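PDB 3MCX: SusD superfamily protein from Bacteroides thetaiotaomicron, which is of unknown function but, as an outer-membrane member of the SusD family, probably takes part in capturing glycans at the cell surface, and is seen with zinc ions bound. Local coordinates for residues 224-229 and 378-383; 299-304 and 410-415; 358-363 and 382-387; 372-377 and 396-401. All coordinates share one frame; numbering follows the deposited sequence. Where two conformers were deposited one is given.

Overall arrangement
Three of the four contacts use helix 374-385. Interaction 4 packs its first turns against the loop 396-401, interaction 1 sets its middle against helix 218-231, and interaction 3 joins its last turns to helix 356-370. Interactions 1 and 3 have centres about 6 Å apart, share Asn382 and Asp383, and both reach one zinc ion; interaction 4 has its centre about 12 Å from each. Interaction 2 pairs the end of helix 295-301 with helix 403-414. Along the chain interactions 3 and 4 are nested in the loop it closes, whereas interactions 1 and 2 cross. Interactions 1 and 2 thus reach back to earlier helices, while 3 and 4 join neighbouring elements.

Interaction 1 of 4, residues 224-229 and 378-383. With ZN (zinc ion), chain E.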
loop_
_atom_site.group_PDB
_atom_site.type_symbol
_atom_site.label_atom_id
_atom_site.label_comp_id
_atom_site.label_asym_id
_atom_site.label_seq_id
_atom_site.Cartn_x
_atom_site.Cartn_y
_atom_site.Cartn_z
ATOM N N ALA A 224 -12.876 8.942 -10.307
ATOM C CA ALA A 224 -12.652 7.507 -10.137
ATOM C C ALA A 224 -13.241 7.012 -8.833
ATOM O O ALA A 224 -13.904 5.962 -8.799
ATOM C CB ALA A 224 -11.167 7.160 -10.222
ATOM N N ALA A 225 -12.975 7.730 -7.731
ATOM C CA ALA A 225 -13.453 7.296 -6.414
ATOM C C ALA A 225 -14.973 7.306 -6.390
ATOM O O ALA A 225 -15.587 6.366 -5.922
ATOM C CB ALA A 225 -12.874 8.184 -5.293
ATOM N N THR A 226 -15.601 8.363 -6.902
ATOM C CA THR A 226 -17.074 8.432 -6.861
ATOM C C THR A 226 -17.749 7.441 -7.796
ATOM O O THR A 226 -18.879 7.022 -7.539
ATOM C CB THR A 226 -17.634 9.866 -7.058
ATOM O OG1 THR A 226 -17.173 10.420 -8.289
ATOM C CG2 THR A 226 -17.253 10.781 -5.886
ATOM N N ASP A 227 -17.086 7.057 -8.878
ATOM C CA ASP A 227 -17.599 5.962 -9.694
ATOM C C ASP A 227 -17.770 4.725 -8.808
ATOM O O ASP A 227 -18.867 4.151 -8.773
ATOM C CB ASP A 227 -16.652 5.683 -10.857
ATOM C CG ASP A 227 -17.177 4.656 -11.858
ATOM O OD1 ASP A 227 -18.360 4.286 -11.854
ATOM O OD2 ASP A 227 -16.355 4.238 -12.690
ATOM N N VAL A 228 -16.739 4.375 -8.044
ATOM C CA VAL A 228 -16.838 3.210 -7.148
ATOM C C VAL A 228 -17.946 3.397 -6.101
ATOM O O VAL A 228 -18.777 2.516 -5.884
ATOM C CB VAL A 228 -15.501 2.909 -6.463
ATOM C CG1 VAL A 228 -15.664 1.705 -5.484
ATOM C CG2 VAL A 228 -14.399 2.661 -7.534
ATOM N N ILE A 229 -17.949 4.557 -5.443
ATOM C CA ILE A 229 -18.881 4.840 -4.351
ATOM C C ILE A 229 -20.321 4.795 -4.832
ATOM O O ILE A 229 -21.168 4.147 -4.202
ATOM C CB ILE A 229 -18.578 6.206 -3.745
ATOM C CG1 ILE A 229 -17.242 6.189 -3.015
ATOM C CG2 ILE A 229 -19.725 6.665 -2.762
ATOM C CD1 ILE A 229 -16.698 7.594 -2.709
ATOM N N GLN A 378 -17.459 16.234 1.988
ATOM C CA GLN A 378 -17.584 16.265 3.437
ATOM C C GLN A 378 -18.454 15.086 3.907
ATOM O O GLN A 378 -18.141 14.406 4.896
ATOM C CB GLN A 378 -18.117 17.659 3.797
ATOM C CG GLN A 378 -19.039 17.803 4.893
ATOM C CD GLN A 378 -19.646 19.203 4.886
ATOM O OE1 GLN A 378 -19.172 20.098 4.179
ATOM N NE2 GLN A 378 -20.676 19.387 5.660
ATOM N N GLY A 379 -19.484 14.785 3.131
ATOM C CA GLY A 379 -20.357 13.641 3.406
ATOM C C GLY A 379 -19.586 12.347 3.409
ATOM O O GLY A 379 -19.833 11.474 4.237
ATOM N N TYR A 380 -18.638 12.206 2.481
ATOM C CA TYR A 380 -17.871 10.963 2.415
ATOM C C TYR A 380 -16.954 10.794 3.621
ATOM O O TYR A 380 -16.764 9.675 4.129
ATOM C CB TYR A 380 -17.064 10.863 1.113
ATOM C CG TYR A 380 -17.913 10.810 -0.140
ATOM C CD1 TYR A 380 -19.107 10.077 -0.184
ATOM C CD2 TYR A 380 -17.521 11.484 -1.299
ATOM C CE1 TYR A 380 -19.874 10.027 -1.345
ATOM C CE2 TYR A 380 -18.276 11.423 -2.454
ATOM C CZ TYR A 380 -19.442 10.697 -2.479
ATOM O OH TYR A 380 -20.202 10.639 -3.642
ATOM N N LEU A 381 -16.363 11.888 4.081
ATOM C CA LEU A 381 -15.594 11.840 5.327
ATOM C C LEU A 381 -16.497 11.408 6.476
ATOM O O LEU A 381 -16.126 10.559 7.278
ATOM C CB LEU A 381 -14.948 13.189 5.660
ATOM C CG LEU A 381 -14.083 13.135 6.932
ATOM C CD1 LEU A 381 -12.941 12.109 6.845
ATOM C CD2 LEU A 381 -13.595 14.562 7.322
ATOM N N ASN A 382 -17.682 11.980 6.546
ATOM C CA ASN A 382 -18.633 11.659 7.614
ATOM C C ASN A 382 -19.161 10.219 7.521
ATOM O O ASN A 382 -19.475 9.617 8.543
ATOM C CB ASN A 382 -19.758 12.681 7.685
ATOM C CG ASN A 382 -19.306 13.978 8.338
ATOM O OD1 ASN A 382 -18.336 13.982 9.123
ATOM N ND2 ASN A 382 -19.966 15.089 7.995
ATOM N N ASP A 383 -19.190 9.651 6.312
ATOM C CA ASP A 383 -19.528 8.221 6.146
ATOM C C ASP A 383 -18.546 7.324 6.882
ATOM O O ASP A 383 -18.922 6.283 7.373
ATOM C CB ASP A 383 -19.560 7.833 4.668
ATOM C CG ASP A 383 -20.872 8.188 4.002
ATOM O OD1 ASP A 383 -21.927 7.955 4.619
ATOM O OD2 ASP A 383 -20.852 8.712 2.850
HETATM ZN ZN ZN E . -23.771 7.913 3.764
#
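Tyr380 reaches from helix 374-385 to helix 218-231 and lays its ring against Thr226 and Ile229, both on one side of the ring plane. Its CB starts the side chain toward the partner helix, with CG anti to the carbonyl carbon (chi1 -63°), and touches nothing there itself; the contact begins with the ring. On one long side, CD1 has the carboxylate of Asp383, one turn further along the same helix, at the ring edge: OD2 of Asp383 lies in the ring plane, 3.8 Å from CD1 of Tyr380. CD2, on the other side, packs on Ala363 of helix 356-370. Further out, CE1 meets Ile229 CG2 at 3.7 Å, while CE2 meets Thr226 CG2 at 3.6 Å. The phenol oxygen OH ends 3.7 Å from that same Thr226 CG2.

Over one face stands Ile229 CD1, 4.0 Å from the centroid of the Tyr380 ring and only 3° off its normal, which is the geometry of a CH-pi contact. The methyl of Thr226 approaches obliquely, its side chain crossing that of Tyr380 at about a right angle. Thr226 OG1 is turned to its own helix, where it is hydrogen-bonded to the carbonyl oxygen of Tyr222, and this leaves CG2 to make the contact. No hydrogen bond links the two segments. Asp383 also binds a zinc ion through OD1 at 2.0 Å, so the packed ring sits beside a metal ligand. The ring thereby joins helices 218-231 and 374-385 within the helical part of a SusD family chain, whose family is grouped with the tetratricopeptide repeats.

Interaction 2 of 4, residues 299-304 and 410-415; sequences NLLNED and RRKELV
Leu300 lays its CD2 methyl over one face of the Arg411 guanidinium, 3.7 Å above the plane and over its centre, and the same methyl lies 3.7 Å from Arg411 CB. One carbon thus meets both the root and the end of the arginine, because the Arg411 chain bends at chi3 (65°) and curls round it. NE of Arg411 is salt-bridged to Asp55, which is likely to steady the group against which the leucine packs. With an alanine at Leu300, that guanidinium face would probably lose its cover and a gap would open beside the aliphatic part of Lys412.

The contact sets the C-terminal end of helix 295-301, with its type I turn from Leu301 to Asp304, against helix 403-414 of the SusD family fold. Lys412 extends across this end: its CG meets Leu301 CD1 at 3.9 Å, and its CE meets Leu300 CG at 3.9 Å. Its ammonium group makes no direct bond to the helix end. Two waters relay it instead, each accepting from Lys412 NZ at 2.8 Å; one donates to Leu301 O at 2.8 Å, the other to Glu303 OE1 at 2.7 Å. That carboxylate oxygen is also salt-bridged to Lys408, one turn before Lys412.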
loop_
_atom_site.group_PDB
_atom_site.type_symbol
_atom_site.label_atom_id
_atom_site.label_comp_id
_atom_site.label_asym_id
_atom_site.label_seq_id
_atom_site.Cartn_x
_atom_site.Cartn_y
_atom_site.Cartn_z
ATOM N N ASN A 299 -1.692 8.408 20.877
ATOM C CA ASN A 299 -2.202 9.730 21.300
ATOM C C ASN A 299 -3.301 10.185 20.337
ATOM O O ASN A 299 -4.331 10.729 20.763
ATOM C CB ASN A 299 -1.075 10.768 21.347
ATOM C CG ASN A 299 -0.207 10.666 22.603
ATOM O OD1 ASN A 299 -0.511 9.944 23.557
ATOM N ND2 ASN A 299 0.904 11.389 22.582
ATOM N N LEU A 300 -3.093 10.010 19.034
ATOM C CA LEU A 300 -4.099 10.409 18.032
ATOM C C LEU A 300 -5.394 9.641 18.248
ATOM O O LEU A 300 -6.474 10.211 18.278
ATOM C CB LEU A 300 -3.579 10.147 16.627
ATOM C CG LEU A 300 -4.579 10.379 15.498
ATOM C CD1 LEU A 300 -5.005 11.834 15.385
ATOM C CD2 LEU A 300 -3.984 9.917 14.172
ATOM N N LEU A 301 -5.295 8.320 18.383
ATOM C CA LEU A 301 -6.513 7.503 18.570
ATOM C C LEU A 301 -7.232 7.819 19.884
ATOM O O LEU A 301 -8.465 7.823 19.948
ATOM C CB LEU A 301 -6.163 6.015 18.505
ATOM C CG LEU A 301 -7.296 5.068 18.110
ATOM C CD1 LEU A 301 -7.840 5.330 16.684
ATOM C CD2 LEU A 301 -6.776 3.632 18.201
ATOM N N ASN A 302 -6.466 8.156 20.917
ATOM C CA ASN A 302 -7.018 8.514 22.205
ATOM C C ASN A 302 -7.711 9.888 22.234
ATOM O O ASN A 302 -8.327 10.243 23.242
ATOM C CB ASN A 302 -5.943 8.412 23.310
ATOM C CG ASN A 302 -5.636 6.965 23.685
ATOM O OD1 ASN A 302 -6.500 6.102 23.576
ATOM N ND2 ASN A 302 -4.398 6.693 24.139
ATOM N N GLU A 303 -7.621 10.651 21.133
ATOM C CA GLU A 303 -8.384 11.906 21.042
ATOM C C GLU A 303 -9.895 11.619 21.069
ATOM O O GLU A 303 -10.680 12.503 21.411
ATOM C CB GLU A 303 -8.007 12.748 19.805
ATOM C CG GLU A 303 -6.578 13.237 19.860
ATOM C CD GLU A 303 -6.124 14.007 18.638
ATOM O OE1 GLU A 303 -6.945 14.346 17.767
ATOM O OE2 GLU A 303 -4.904 14.271 18.534
ATOM N N ASP A 304 -10.284 10.401 20.700
ATOM C CA ASP A 304 -11.692 9.991 20.802
ATOM C C ASP A 304 -11.791 8.625 21.483
ATOM O O ASP A 304 -11.546 7.604 20.844
ATOM C CB ASP A 304 -12.376 9.988 19.411
ATOM C CG ASP A 304 -13.835 9.548 19.474
ATOM O OD1 ASP A 304 -14.359 9.362 20.596
ATOM O OD2 ASP A 304 -14.438 9.369 18.386
ATOM N N ARG A 410 -7.595 9.420 8.054
ATOM C CA ARG A 410 -6.850 8.432 7.282
ATOM C C ARG A 410 -5.833 7.683 8.120
ATOM O O ARG A 410 -5.658 6.469 7.967
ATOM C CB ARG A 410 -6.125 9.076 6.093
ATOM C CG ARG A 410 -7.057 9.619 4.982
ATOM C CD ARG A 410 -6.260 10.273 3.828
ATOM N NE ARG A 410 -5.425 9.278 3.179
ATOM C CZ ARG A 410 -5.769 8.500 2.155
ATOM N NH1 ARG A 410 -6.911 8.666 1.498
ATOM N NH2 ARG A 410 -4.922 7.606 1.755
ATOM N N ARG A 411 -5.137 8.399 8.997
ATOM C CA ARG A 411 -4.155 7.760 9.883
ATOM C C ARG A 411 -4.854 6.730 10.787
ATOM O O ARG A 411 -4.337 5.625 11.007
ATOM C CB ARG A 411 -3.388 8.792 10.713
ATOM C CG ARG A 411 -2.336 9.512 9.857
ATOM C CD ARG A 411 -1.827 10.713 10.598
ATOM N NE ARG A 411 -1.101 10.349 11.809
ATOM C CZ ARG A 411 -0.772 11.206 12.772
ATOM N NH1 ARG A 411 -1.112 12.503 12.687
ATOM N NH2 ARG A 411 -0.094 10.778 13.845
ATOM N N LYS A 412 -6.016 7.090 11.311
ATOM C CA LYS A 412 -6.759 6.180 12.189
ATOM C C LYS A 412 -7.276 4.954 11.386
ATOM O O LYS A 412 -7.195 3.827 11.840
ATOM C CB LYS A 412 -7.939 6.877 12.840
ATOM C CG LYS A 412 -7.566 7.968 13.846
ATOM C CD LYS A 412 -8.788 8.705 14.353
ATOM C CE LYS A 412 -8.426 9.939 15.154
ATOM N NZ LYS A 412 -9.623 10.536 15.834
ATOM N N GLU A 413 -7.813 5.186 10.198
ATOM C CA GLU A 413 -8.493 4.166 9.432
ATOM C C GLU A 413 -7.539 3.221 8.732
ATOM O O GLU A 413 -7.811 2.033 8.641
ATOM C CB GLU A 413 -9.432 4.809 8.388
ATOM C CG GLU A 413 -10.306 3.790 7.644
ATOM C CD GLU A 413 -11.147 2.941 8.601
ATOM O OE1 GLU A 413 -11.692 3.519 9.562
ATOM O OE2 GLU A 413 -11.279 1.702 8.394
ATOM N N LEU A 414 -6.436 3.746 8.215
ATOM C CA LEU A 414 -5.585 3.006 7.277
ATOM C C LEU A 414 -4.241 2.589 7.863
ATOM O O LEU A 414 -3.373 2.100 7.156
ATOM C CB LEU A 414 -5.366 3.843 6.011
ATOM C CG LEU A 414 -6.663 4.208 5.255
ATOM C CD1 LEU A 414 -6.388 5.135 4.080
ATOM C CD2 LEU A 414 -7.372 2.937 4.778
ATOM N N VAL A 415 -4.100 2.745 9.179
ATOM C CA VAL A 415 -2.880 2.296 9.854
ATOM C C VAL A 415 -2.594 0.832 9.500
ATOM O O VAL A 415 -3.468 -0.007 9.549
ATOM C CB VAL A 415 -2.984 2.479 11.397
ATOM C CG1 VAL A 415 -4.110 1.608 12.020
ATOM C CG2 VAL A 415 -1.622 2.196 12.054
HETATM O O HOH W 1 -9.909 8.441 17.623
HETATM O O HOH W 2 -9.014 13.193 16.383
#

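Interaction 3 of 4, residues 358-363 and 382-387; sequences EVYLNA and NDIISR. With ZN (zinc ion), chain E.
Tyr360 and Asp383 are brought together by nearly equal first torsions, chi1 -84° and -82°, each of which sets CG anti to the carbonyl carbon and swings the side chain between helix 356-370 and helix 374-385. The tyrosine ring then offers its edge to the aspartate: Asp383 OD2 lies in the ring plane, 3.4 Å from Tyr360 CE2, and the ring and carboxylate planes stand 88° apart. Asp383 CB lies by the same edge but well off the plane, 3.8 Å from Tyr360 CD2.

Next to this pair the contact turns apolar. Ile384 CD1 meets Tyr360 CB at 3.9 Å, and Ile384 CG1 meets Leu361 CG at 4.2 Å, the isoleucine and leucine crossing at about a right angle. The OH end of Tyr360 packs on CG2 of Ile229 of helix 218-231, so the side chain links three helices.

Arg387, just beyond the helix, folds back with its NH1 in two bonds, to Asp383 O at 3.0 Å and, as part of a salt bridge, to Asp383 OD1 at 3.1 Å. NH1 meets OD1 on the anti side, out of the carboxylate plane, and both acceptors lie close to the guanidinium plane. The zinc-binding OD1 therefore has an arginine as second partner, while OD2 faces aromatic C-H. This division is likely to limit rotation of the carboxylate, and Arg387 probably offsets part of its negative charge, as a second-shell residue that positions a metal ligand.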
loop_
_atom_site.group_PDB
_atom_site.type_symbol
_atom_site.label_atom_id
_atom_site.label_comp_id
_atom_site.label_asym_id
_atom_site.label_seq_id
_atom_site.Cartn_x
_atom_site.Cartn_y
_atom_site.Cartn_z
ATOM N N GLU A 358 -10.801 3.483 1.986
ATOM C CA GLU A 358 -9.776 4.332 1.370
ATOM C C GLU A 358 -10.398 5.142 0.247
ATOM O O GLU A 358 -10.042 6.303 0.045
ATOM C CB GLU A 358 -8.581 3.535 0.836
ATOM C CG GLU A 358 -7.570 4.425 0.153
ATOM C CD GLU A 358 -6.424 3.688 -0.499
ATOM O OE1 GLU A 358 -6.180 2.536 -0.124
ATOM O OE2 GLU A 358 -5.783 4.254 -1.406
ATOM N N VAL A 359 -11.301 4.515 -0.487
ATOM C CA VAL A 359 -11.938 5.161 -1.636
ATOM C C VAL A 359 -12.767 6.365 -1.164
ATOM O O VAL A 359 -12.709 7.434 -1.760
ATOM C CB VAL A 359 -12.798 4.164 -2.461
ATOM C CG1 VAL A 359 -13.529 4.890 -3.572
ATOM C CG2 VAL A 359 -11.933 3.033 -3.030
ATOM N N TYR A 360 -13.540 6.200 -0.092
ATOM C CA TYR A 360 -14.292 7.319 0.484
ATOM C C TYR A 360 -13.345 8.440 0.946
ATOM O O TYR A 360 -13.639 9.612 0.727
ATOM C CB TYR A 360 -15.179 6.845 1.654
ATOM C CG TYR A 360 -16.522 6.264 1.275
ATOM C CD1 TYR A 360 -16.641 5.025 0.645
ATOM C CD2 TYR A 360 -17.680 6.974 1.539
ATOM C CE1 TYR A 360 -17.884 4.524 0.304
ATOM C CE2 TYR A 360 -18.929 6.482 1.215
ATOM C CZ TYR A 360 -19.029 5.261 0.572
ATOM O OH TYR A 360 -20.314 4.811 0.240
ATOM N N LEU A 361 -12.248 8.077 1.588
ATOM C CA LEU A 361 -11.266 9.054 2.078
ATOM C C LEU A 361 -10.562 9.782 0.922
ATOM O O LEU A 361 -10.354 10.990 0.983
ATOM C CB LEU A 361 -10.290 8.393 3.071
ATOM C CG LEU A 361 -10.947 8.006 4.403
ATOM C CD1 LEU A 361 -10.112 6.925 5.101
ATOM C CD2 LEU A 361 -11.248 9.272 5.289
ATOM N N ASN A 362 -10.261 9.044 -0.135
ATOM C CA ASN A 362 -9.694 9.624 -1.369
ATOM C C ASN A 362 -10.646 10.627 -1.962
ATOM O O ASN A 362 -10.238 11.711 -2.367
ATOM C CB ASN A 362 -9.399 8.532 -2.415
ATOM C CG ASN A 362 -8.201 7.666 -2.067
ATOM O OD1 ASN A 362 -7.473 7.930 -1.113
ATOM N ND2 ASN A 362 -7.990 6.583 -2.868
ATOM N N ALA A 363 -11.934 10.285 -2.030
ATOM C CA ALA A 363 -12.928 11.255 -2.502
ATOM C C ALA A 363 -12.995 12.503 -1.612
ATOM O O ALA A 363 -13.097 13.622 -2.112
ATOM C CB ALA A 363 -14.336 10.588 -2.632
ATOM N N ASN A 382 -17.682 11.980 6.546
ATOM C CA ASN A 382 -18.633 11.659 7.614
ATOM C C ASN A 382 -19.161 10.219 7.521
ATOM O O ASN A 382 -19.475 9.617 8.543
ATOM C CB ASN A 382 -19.758 12.681 7.685
ATOM C CG ASN A 382 -19.306 13.978 8.338
ATOM O OD1 ASN A 382 -18.336 13.982 9.123
ATOM N ND2 ASN A 382 -19.966 15.089 7.995
ATOM N N ASP A 383 -19.190 9.651 6.312
ATOM C CA ASP A 383 -19.528 8.221 6.146
ATOM C C ASP A 383 -18.546 7.324 6.882
ATOM O O ASP A 383 -18.922 6.283 7.373
ATOM C CB ASP A 383 -19.560 7.833 4.668
ATOM C CG ASP A 383 -20.872 8.188 4.002
ATOM O OD1 ASP A 383 -21.927 7.955 4.619
ATOM O OD2 ASP A 383 -20.852 8.712 2.850
ATOM N N ILE A 384 -17.303 7.732 6.963
ATOM C CA ILE A 384 -16.308 6.984 7.718
ATOM C C ILE A 384 -16.461 7.310 9.192
ATOM O O ILE A 384 -16.689 6.416 9.999
ATOM C CB ILE A 384 -14.890 7.257 7.216
ATOM C CG1 ILE A 384 -14.759 6.914 5.720
ATOM C CG2 ILE A 384 -13.892 6.476 8.073
ATOM C CD1 ILE A 384 -15.129 5.492 5.308
ATOM N N ILE A 385 -16.375 8.592 9.547
ATOM C CA ILE A 385 -16.436 9.008 10.959
ATOM C C ILE A 385 -17.649 8.403 11.657
ATOM O O ILE A 385 -17.515 7.826 12.744
ATOM C CB ILE A 385 -16.393 10.562 11.125
ATOM C CG1 ILE A 385 -15.049 11.133 10.647
ATOM C CG2 ILE A 385 -16.558 10.956 12.613
ATOM C CD1 ILE A 385 -15.040 12.698 10.586
ATOM N N SER A 386 -18.825 8.516 11.041
ATOM C CA SER A 386 -20.081 8.078 11.672
ATOM C C SER A 386 -20.147 6.575 11.915
ATOM O O SER A 386 -20.949 6.132 12.748
ATOM C CB SER A 386 -21.295 8.483 10.842
ATOM O OG SER A 386 -21.319 7.811 9.604
ATOM N N ARG A 387 -19.334 5.814 11.180
ATOM C CA ARG A 387 -19.254 4.358 11.328
ATOM C C ARG A 387 -18.093 3.897 12.196
ATOM O O ARG A 387 -17.805 2.687 12.295
ATOM C CB ARG A 387 -19.207 3.687 9.930
ATOM C CG ARG A 387 -20.486 3.809 9.130
ATOM C CD ARG A 387 -20.310 3.230 7.746
ATOM N NE ARG A 387 -21.546 3.162 7.000
ATOM C CZ ARG A 387 -22.120 4.190 6.377
ATOM N NH1 ARG A 387 -21.537 5.387 6.342
ATOM N NH2 ARG A 387 -23.258 4.011 5.740
HETATM ZN ZN ZN E . -23.771 7.913 3.764
#

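Interaction 4 of 4, residues 372-377 and 396-401; sequences TDIEEA and VSTETF. With ZN (zinc ion), chain C.
Phe401 rests largely on backbone: its CE2 lies 3.8 Å from Ile374 O and its CZ 3.7 Å from Ala377 C, both in the first turns of helix 374-385. The ring approaches these atoms obliquely, carried there by a chi1 of -177° that sets CG anti to the backbone N. Side chains complete the seat. Ile374 CG2 touches Phe401 CD2 at 4.0 Å, and Ala377 CB is equally far from Phe401 CZ. A smaller residue such as an alanine in place of Phe401 would probably strip the cover from this helix start and leave the loop more loosely attached.

The loop 396-401 is shaped partly by its own bond from Ser397 N to Thr400 OG1 (2.9 Å). Phe401 also packs on Leu381 and on Ile406 of helix 403-414, so it wedges between two consecutive helices. Glu375 points away from the loop and binds a zinc ion through OE2 at 1.9 Å. Apolar atoms thus face the loop while a charged metal ligand sits on another side of the same turn. The ring contact itself is apolar, and the loop's polar ties to the helix, the hydrogen bonds of Thr398 OG1 with Gln378 and of Val396 N with Asn382, lie beside it, which implies that the junction is held by both.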
loop_
_atom_site.group_PDB
_atom_site.type_symbol
_atom_site.label_atom_id
_atom_site.label_comp_id
_atom_site.label_asym_id
_atom_site.label_seq_id
_atom_site.Cartn_x
_atom_site.Cartn_y
_atom_site.Cartn_z
ATOM N N THR A 372 -14.452 22.122 -5.187
ATOM C CA THR A 372 -15.826 21.954 -5.630
ATOM C C THR A 372 -16.311 20.581 -5.205
ATOM O O THR A 372 -15.523 19.733 -4.854
ATOM C CB THR A 372 -15.996 22.115 -7.155
ATOM O OG1 THR A 372 -15.164 21.200 -7.857
ATOM C CG2 THR A 372 -15.674 23.569 -7.593
ATOM N N ASP A 373 -17.624 20.377 -5.268
ATOM C CA ASP A 373 -18.293 19.201 -4.669
ATOM C C ASP A 373 -17.972 19.072 -3.180
ATOM O O ASP A 373 -17.879 17.968 -2.636
ATOM C CB ASP A 373 -17.986 17.913 -5.439
ATOM C CG ASP A 373 -18.442 17.983 -6.887
ATOM O OD1 ASP A 373 -19.660 18.186 -7.140
ATOM O OD2 ASP A 373 -17.577 17.831 -7.770
ATOM N N ILE A 374 -17.831 20.215 -2.511
ATOM C CA ILE A 374 -17.386 20.229 -1.124
ATOM C C ILE A 374 -18.362 19.520 -0.185
ATOM O O ILE A 374 -17.944 18.668 0.579
ATOM C CB ILE A 374 -17.152 21.661 -0.628
ATOM C CG1 ILE A 374 -16.013 22.295 -1.431
ATOM C CG2 ILE A 374 -16.812 21.677 0.889
ATOM C CD1 ILE A 374 -14.717 21.592 -1.295
ATOM N N GLU A 375 -19.650 19.827 -0.273
ATOM C CA GLU A 375 -20.636 19.194 0.597
ATOM C C GLU A 375 -20.670 17.677 0.403
ATOM O O GLU A 375 -20.702 16.917 1.363
ATOM C CB GLU A 375 -22.030 19.776 0.366
ATOM C CG GLU A 375 -22.962 19.349 1.436
ATOM C CD GLU A 375 -24.339 19.890 1.321
ATOM O OE1 GLU A 375 -24.692 20.554 0.315
ATOM O OE2 GLU A 375 -25.080 19.636 2.288
ATOM N N GLU A 376 -20.621 17.235 -0.842
ATOM C CA GLU A 376 -20.587 15.803 -1.144
ATOM C C GLU A 376 -19.337 15.153 -0.548
ATOM O O GLU A 376 -19.390 14.072 0.063
ATOM C CB GLU A 376 -20.684 15.581 -2.669
ATOM C CG GLU A 376 -20.829 14.135 -3.064
ATOM C CD GLU A 376 -21.033 13.953 -4.545
ATOM O OE1 GLU A 376 -20.074 14.198 -5.301
ATOM O OE2 GLU A 376 -22.157 13.557 -4.937
ATOM N N ALA A 377 -18.192 15.797 -0.751
ATOM C CA ALA A 377 -16.916 15.332 -0.203
ATOM C C ALA A 377 -16.905 15.214 1.334
ATOM O O ALA A 377 -16.410 14.208 1.909
ATOM C CB ALA A 377 -15.786 16.265 -0.681
ATOM N N VAL A 396 -17.939 16.262 10.743
ATOM C CA VAL A 396 -17.584 17.610 10.311
ATOM C C VAL A 396 -18.736 18.354 9.642
ATOM O O VAL A 396 -19.625 17.756 9.019
ATOM C CB VAL A 396 -16.382 17.584 9.336
ATOM C CG1 VAL A 396 -15.165 16.966 10.013
ATOM C CG2 VAL A 396 -16.742 16.801 8.063
ATOM N N SER A 397 -18.713 19.666 9.833
ATOM C CA SER A 397 -19.487 20.626 9.057
ATOM C C SER A 397 -18.539 21.249 8.039
ATOM O O SER A 397 -17.350 20.985 8.071
ATOM C CB SER A 397 -19.994 21.749 9.961
ATOM O OG SER A 397 -18.860 22.399 10.541
ATOM N N THR A 398 -19.050 22.131 7.176
ATOM C CA THR A 398 -18.172 22.809 6.211
ATOM C C THR A 398 -17.037 23.551 6.918
ATOM O O THR A 398 -15.893 23.498 6.456
ATOM C CB THR A 398 -18.960 23.758 5.270
ATOM O OG1 THR A 398 -19.937 22.977 4.563
ATOM C CG2 THR A 398 -18.006 24.394 4.223
ATOM N N GLU A 399 -17.329 24.162 8.067
ATOM C CA GLU A 399 -16.305 24.889 8.830
ATOM C C GLU A 399 -15.207 23.993 9.420
ATOM O O GLU A 399 -14.050 24.420 9.529
ATOM C CB GLU A 399 -16.934 25.759 9.932
ATOM C CG GLU A 399 -17.836 25.036 10.924
ATOM N N THR A 400 -15.545 22.755 9.817
ATOM C CA THR A 400 -14.576 21.855 10.436
ATOM C C THR A 400 -14.034 20.804 9.456
ATOM O O THR A 400 -13.217 19.985 9.801
ATOM C CB THR A 400 -15.150 21.175 11.710
ATOM O OG1 THR A 400 -16.339 20.444 11.357
ATOM C CG2 THR A 400 -15.490 22.244 12.767
ATOM N N PHE A 401 -14.476 20.875 8.214
ATOM C CA PHE A 401 -13.986 20.004 7.161
ATOM C C PHE A 401 -12.670 20.559 6.626
ATOM O O PHE A 401 -12.661 21.328 5.651
ATOM C CB PHE A 401 -15.034 19.903 6.043
ATOM C CG PHE A 401 -14.681 18.953 4.909
ATOM C CD1 PHE A 401 -14.162 17.684 5.150
ATOM C CD2 PHE A 401 -14.969 19.309 3.579
ATOM C CE1 PHE A 401 -13.871 16.799 4.112
ATOM C CE2 PHE A 401 -14.651 18.422 2.526
ATOM C CZ PHE A 401 -14.137 17.177 2.799
HETATM ZN ZN ZN C . -26.951 20.081 2.226
#